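Local coordinates for esterase LipW (Mycobacterium marinum, PDB 3QH4), which is an esterase of the alpha/beta-hydrolase fold that probably cleaves ester bonds with a serine nucleophile, at residues 194-202 and 232-240. Residues are numbered along the deposited sequence; the frame is centred on the assembly and turned at random.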
ATOM      1  N   GLN A 194      -3.677  -5.811   0.142  1.00  3.58           N
ATOM      2  CA  GLN A 194      -5.084  -5.395   0.277  1.00  3.91           C
ATOM      3  C   GLN A 194      -5.377  -4.131  -0.563  1.00  3.36           C
ATOM      4  O   GLN A 194      -5.884  -3.139  -0.019  1.00  3.92           O
ATOM      5  CB  GLN A 194      -5.445  -5.228   1.786  1.00  3.62           C
ATOM      6  CG  GLN A 194      -4.511  -4.242   2.519  1.00  3.78           C
ATOM      7  CD  GLN A 194      -4.758  -4.086   3.998  1.00  3.30           C
ATOM      8  OE1 GLN A 194      -5.499  -4.852   4.612  1.00  4.01           O
ATOM      9  NE2 GLN A 194      -4.103  -3.087   4.592  1.00  8.00           N
ATOM     10  N   PRO A 195      -5.074  -4.186  -1.877  1.00  3.65           N
ATOM     11  CA  PRO A 195      -5.138  -2.969  -2.717  1.00  3.67           C
ATOM     12  C   PRO A 195      -6.536  -2.424  -3.001  1.00  3.81           C
ATOM     13  O   PRO A 195      -7.509  -3.173  -3.157  1.00  3.58           O
ATOM     14  CB  PRO A 195      -4.487  -3.403  -4.031  1.00  3.25           C
ATOM     15  CG  PRO A 195      -4.796  -4.923  -4.131  1.00  3.02           C
ATOM     16  CD  PRO A 195      -4.647  -5.369  -2.665  1.00  2.91           C
ATOM     17  N   VAL A 196      -6.614  -1.108  -2.982  1.00  3.29           N
ATOM     18  CA  VAL A 196      -7.754  -0.379  -3.498  1.00  3.85           C
ATOM     19  C   VAL A 196      -7.577  -0.367  -5.025  1.00  4.19           C
ATOM     20  O   VAL A 196      -6.541   0.106  -5.510  1.00  5.05           O
ATOM     21  CB  VAL A 196      -7.730   1.042  -2.897  1.00  3.63           C
ATOM     22  CG1 VAL A 196      -8.742   1.909  -3.631  1.00  6.24           C
ATOM     23  CG2 VAL A 196      -8.056   0.946  -1.376  1.00  5.07           C
ATOM     24  N   LEU A 197      -8.567  -0.866  -5.778  1.00  3.79           N
ATOM     25  CA  LEU A 197      -8.396  -1.070  -7.217  1.00  4.23           C
ATOM     26  C   LEU A 197      -9.484  -0.523  -8.104  1.00  5.33           C
ATOM     27  O   LEU A 197      -9.196  -0.171  -9.245  1.00  5.08           O
ATOM     28  CB  LEU A 197      -8.229  -2.585  -7.519  1.00  3.70           C
ATOM     29  CG  LEU A 197      -6.948  -3.182  -6.959  1.00  4.52           C
ATOM     30  CD1 LEU A 197      -7.035  -4.673  -7.097  1.00  5.75           C
ATOM     31  CD2 LEU A 197      -5.763  -2.658  -7.737  1.00  6.57           C
ATOM     32  N   ASP A 198     -10.712  -0.422  -7.597  1.00  5.28           N
ATOM     33  CA  ASP A 198     -11.828  -0.160  -8.494  1.00  6.98           C
ATOM     34  C   ASP A 198     -12.906   0.674  -7.813  1.00  6.82           C
ATOM     35  O   ASP A 198     -13.452   0.267  -6.777  1.00  7.10           O
ATOM     36  CB  ASP A 198     -12.407  -1.497  -8.984  1.00  7.47           C
ATOM     37  CG  ASP A 198     -13.227  -1.366 -10.279  1.00 10.46           C
ATOM     38  OD1 ASP A 198     -13.769  -0.289 -10.576  1.00  7.86           O
ATOM     39  OD2 ASP A 198     -13.333  -2.372 -11.032  1.00 17.17           O
ATOM     40  N   ASP A 199     -13.222   1.831  -8.396  1.00  6.75           N
ATOM     41  CA  ASP A 199     -14.300   2.658  -7.835  1.00  6.43           C
ATOM     42  C   ASP A 199     -15.691   2.056  -8.035  1.00  7.15           C
ATOM     43  O   ASP A 199     -16.640   2.425  -7.344  1.00  7.88           O
ATOM     44  CB  ASP A 199     -14.261   4.053  -8.460  1.00  6.43           C
ATOM     45  CG  ASP A 199     -14.554   4.005  -9.931  1.00  7.24           C
ATOM     46  OD1 ASP A 199     -13.741   3.390 -10.660  1.00  7.04           O
ATOM     47  OD2 ASP A 199     -15.596   4.587 -10.336  1.00  7.31           O
ATOM     48  N   ARG A 200     -15.823   1.133  -8.973  1.00  7.59           N
ATOM     49  CA  ARG A 200     -17.123   0.526  -9.252  1.00  8.98           C
ATOM     50  C   ARG A 200     -17.466  -0.420  -8.100  1.00 10.23           C
ATOM     51  O   ARG A 200     -16.629  -1.160  -7.661  1.00 10.25           O
ATOM     52  CB  ARG A 200     -17.051  -0.225 -10.583  1.00  8.61           C
ATOM     53  CG  ARG A 200     -16.810   0.746 -11.793  1.00  8.57           C
ATOM     54  CD  ARG A 200     -16.597  -0.044 -13.076  1.00 12.04           C
ATOM     55  NE  ARG A 200     -15.292  -0.693 -13.069  1.00 10.23           N
ATOM     56  CZ  ARG A 200     -14.752  -1.362 -14.088  1.00 12.78           C
ATOM     57  NH1 ARG A 200     -15.381  -1.457 -15.260  1.00 10.48           N
ATOM     58  NH2 ARG A 200     -13.550  -1.910 -13.947  1.00 11.55           N
ATOM     59  N   PRO A 201     -18.706  -0.391  -7.614  1.00 11.98           N
ATOM     60  CA  PRO A 201     -19.076  -1.232  -6.445  1.00 12.97           C
ATOM     61  C   PRO A 201     -19.026  -2.731  -6.751  1.00 11.73           C
ATOM     62  O   PRO A 201     -19.272  -3.151  -7.862  1.00 13.37           O
ATOM     63  CB  PRO A 201     -20.516  -0.809  -6.140  1.00 14.92           C
ATOM     64  CG  PRO A 201     -20.694   0.544  -6.843  1.00 16.27           C
ATOM     65  CD  PRO A 201     -19.804   0.491  -8.054  1.00 13.87           C
ATOM     66  N   THR A 202     -18.654  -3.526  -5.768  1.00 10.00           N
ATOM     67  CA  THR A 202     -18.631  -4.964  -5.916  1.00  8.43           C
ATOM     68  C   THR A 202     -19.542  -5.515  -4.853  1.00  7.71           C
ATOM     69  O   THR A 202     -20.047  -4.755  -3.976  1.00  7.21           O
ATOM     70  CB  THR A 202     -17.248  -5.510  -5.642  1.00  8.83           C
ATOM     71  OG1 THR A 202     -16.878  -5.112  -4.306  1.00  6.30           O
ATOM     72  CG2 THR A 202     -16.261  -4.915  -6.638  1.00  8.31           C
ATOM     73  N   PRO A 232     -13.570   8.882 -13.540  1.00  9.51           N
ATOM     74  CA  PRO A 232     -12.596   7.795 -13.392  1.00  8.24           C
ATOM     75  C   PRO A 232     -12.121   7.276 -14.728  1.00  8.89           C
ATOM     76  O   PRO A 232     -12.882   7.284 -15.694  1.00  8.26           O
ATOM     77  CB  PRO A 232     -13.369   6.683 -12.684  1.00  8.83           C
ATOM     78  CG  PRO A 232     -14.751   7.112 -12.581  1.00 10.59           C
ATOM     79  CD  PRO A 232     -14.865   8.578 -12.907  1.00  8.93           C
ATOM     80  N   SER A 233     -10.879   6.813 -14.763  1.00  8.46           N
ATOM     81  CA  SER A 233     -10.265   6.291 -15.975  1.00  9.19           C
ATOM     82  C   SER A 233      -9.253   5.232 -15.557  1.00  9.06           C
ATOM     83  O   SER A 233      -8.991   5.082 -14.366  1.00  8.23           O
ATOM     84  CB  SER A 233      -9.531   7.427 -16.684  1.00 10.13           C
ATOM     85  OG  SER A 233      -8.428   7.797 -15.895  1.00 12.11           O
ATOM     86  N   PRO A 234      -8.692   4.478 -16.525  1.00  9.44           N
ATOM     87  CA  PRO A 234      -7.661   3.490 -16.145  1.00 10.24           C
ATOM     88  C   PRO A 234      -6.442   4.124 -15.489  1.00 10.77           C
ATOM     89  O   PRO A 234      -5.741   3.456 -14.708  1.00 11.16           O
ATOM     90  CB  PRO A 234      -7.287   2.843 -17.493  1.00 10.22           C
ATOM     91  CG  PRO A 234      -8.559   2.937 -18.285  1.00 10.82           C
ATOM     92  CD  PRO A 234      -9.108   4.317 -17.934  1.00  9.75           C
ATOM     93  N   GLU A 235      -6.217   5.411 -15.777  1.00 10.52           N
ATOM     94  CA  GLU A 235      -5.094   6.149 -15.168  1.00 12.23           C
ATOM     95  C   GLU A 235      -5.289   6.457 -13.688  1.00 10.92           C
ATOM     96  O   GLU A 235      -4.320   6.452 -12.928  1.00 11.95           O
ATOM     97  CB  GLU A 235      -4.772   7.430 -15.938  1.00 13.03           C
ATOM     98  CG  GLU A 235      -4.212   7.158 -17.369  1.00 19.31           C
ATOM     99  CD  GLU A 235      -5.258   6.619 -18.338  1.00 24.05           C
ATOM    100  OE1 GLU A 235      -6.404   7.118 -18.350  1.00 25.42           O
ATOM    101  OE2 GLU A 235      -4.924   5.698 -19.107  1.00 28.08           O
ATOM    102  N   SER A 236      -6.528   6.692 -13.257  1.00  9.30           N
ATOM    103  CA  SER A 236      -6.769   6.910 -11.825  1.00  7.78           C
ATOM    104  C   SER A 236      -7.213   5.650 -11.087  1.00  7.94           C
ATOM    105  O   SER A 236      -7.090   5.559  -9.865  1.00  8.17           O
ATOM    106  CB  SER A 236      -7.807   8.022 -11.612  1.00  7.97           C
ATOM    107  OG  SER A 236      -8.959   7.832 -12.435  1.00  7.83           O
ATOM    108  N   VAL A 237      -7.720   4.681 -11.845  1.00  6.34           N
ATOM    109  CA  VAL A 237      -8.397   3.493 -11.277  1.00  5.59           C
ATOM    110  C   VAL A 237      -7.810   2.271 -11.956  1.00  6.28           C
ATOM    111  O   VAL A 237      -8.242   1.898 -13.039  1.00  6.60           O
ATOM    112  CB  VAL A 237      -9.916   3.540 -11.550  1.00  4.34           C
ATOM    113  CG1 VAL A 237     -10.628   2.359 -10.861  1.00  6.57           C
ATOM    114  CG2 VAL A 237     -10.544   4.932 -11.057  1.00  4.47           C
ATOM    115  N   PRO A 238      -6.805   1.630 -11.337  1.00  7.24           N
ATOM    116  CA  PRO A 238      -6.145   0.528 -12.033  1.00  6.90           C
ATOM    117  C   PRO A 238      -7.082  -0.605 -12.465  1.00  6.91           C
ATOM    118  O   PRO A 238      -6.856  -1.215 -13.538  1.00  7.36           O
ATOM    119  CB  PRO A 238      -5.078   0.058 -11.013  1.00  7.56           C
ATOM    120  CG  PRO A 238      -4.757   1.275 -10.237  1.00  7.88           C
ATOM    121  CD  PRO A 238      -6.112   1.979 -10.080  1.00  7.44           C
ATOM    122  N   GLY A 239      -8.151  -0.873 -11.697  1.00  6.64           N
ATOM    123  CA  GLY A 239      -9.035  -1.955 -12.013  1.00  7.94           C
ATOM    124  C   GLY A 239      -9.826  -1.703 -13.287  1.00  7.88           C
ATOM    125  O   GLY A 239     -10.354  -2.648 -13.881  1.00  9.94           O
ATOM    126  N   ARG A 240      -9.889  -0.445 -13.726  1.00  7.21           N
ATOM    127  CA  ARG A 240     -10.534  -0.156 -15.026  1.00  8.24           C
ATOM    128  C   ARG A 240      -9.650  -0.389 -16.271  1.00  8.84           C
ATOM    129  O   ARG A 240     -10.156  -0.309 -17.419  1.00  9.15           O
ATOM    130  CB  ARG A 240     -11.108   1.275 -15.051  1.00  8.19           C
ATOM    131  CG  ARG A 240     -12.353   1.441 -14.175  1.00  6.96           C
ATOM    132  CD  ARG A 240     -12.768   2.908 -14.213  1.00  6.02           C
ATOM    133  NE  ARG A 240     -13.967   3.217 -13.427  1.00  3.99           N
ATOM    134  CZ  ARG A 240     -15.209   3.309 -13.913  1.00  5.60           C
ATOM    135  NH1 ARG A 240     -15.474   2.991 -15.169  1.00  8.12           N
ATOM    136  NH2 ARG A 240     -16.206   3.695 -13.123  1.00  4.70           N
TER
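R240 reaches across to D199 and holds its carboxylate side-on: NE donates to D199 OD1 at 2.8 Å and NH2 to D199 OD2 at 3.0 Å. Both bonds are nearly straight, each oxygen offers its syn lone pair, and the carboxylate and guanidinium planes lie 23° apart, which fixes the rotation of both groups. D199 turns its CG between its own backbone N and carbonyl carbon (chi1 65°), swinging the carboxylate over V237, whose CG1 comes within 3.3 Å of D199 OD1; the ring of P232 crosses the carboxylate at about a right angle, CG 3.5 Å from D199 OD2. R200 grips D198 in the same side-on way, NE straight and in plane to D198 OD1, NH2 more bent and tilted to D198 OD2, while D198 OD1 also accepts from R200 N and closes an Asx turn. Its chain bent at chi3, R200 lies flat on R240, planes 17° apart and centres 4.7 Å apart, with R200 CG over one face of the R240 guanidinium and R240 CG over one face of that of R200. The two like charges sit close, but each arginine has its own aspartate at its edge, which probably offsets their repulsion. In this alpha/beta-hydrolase fold the loop 194-202 leaves strand 189-193, and the loop 232-240 leads toward strand 250-255, its neighbour in the central sheet; helix 216-227 lies between them in sequence, and its W223 touches D199. Deeper in, G239 N donates to L197 O at 2.8 Å, and D198 and G239 are the closest pair of CA atoms across the contact, 4.8 Å apart. L197 CD2 lies 4.3 Å from P238 CB, and P238 in turn rests on T170 and A173 of helix 167-181, which follows S166, the probable nucleophile.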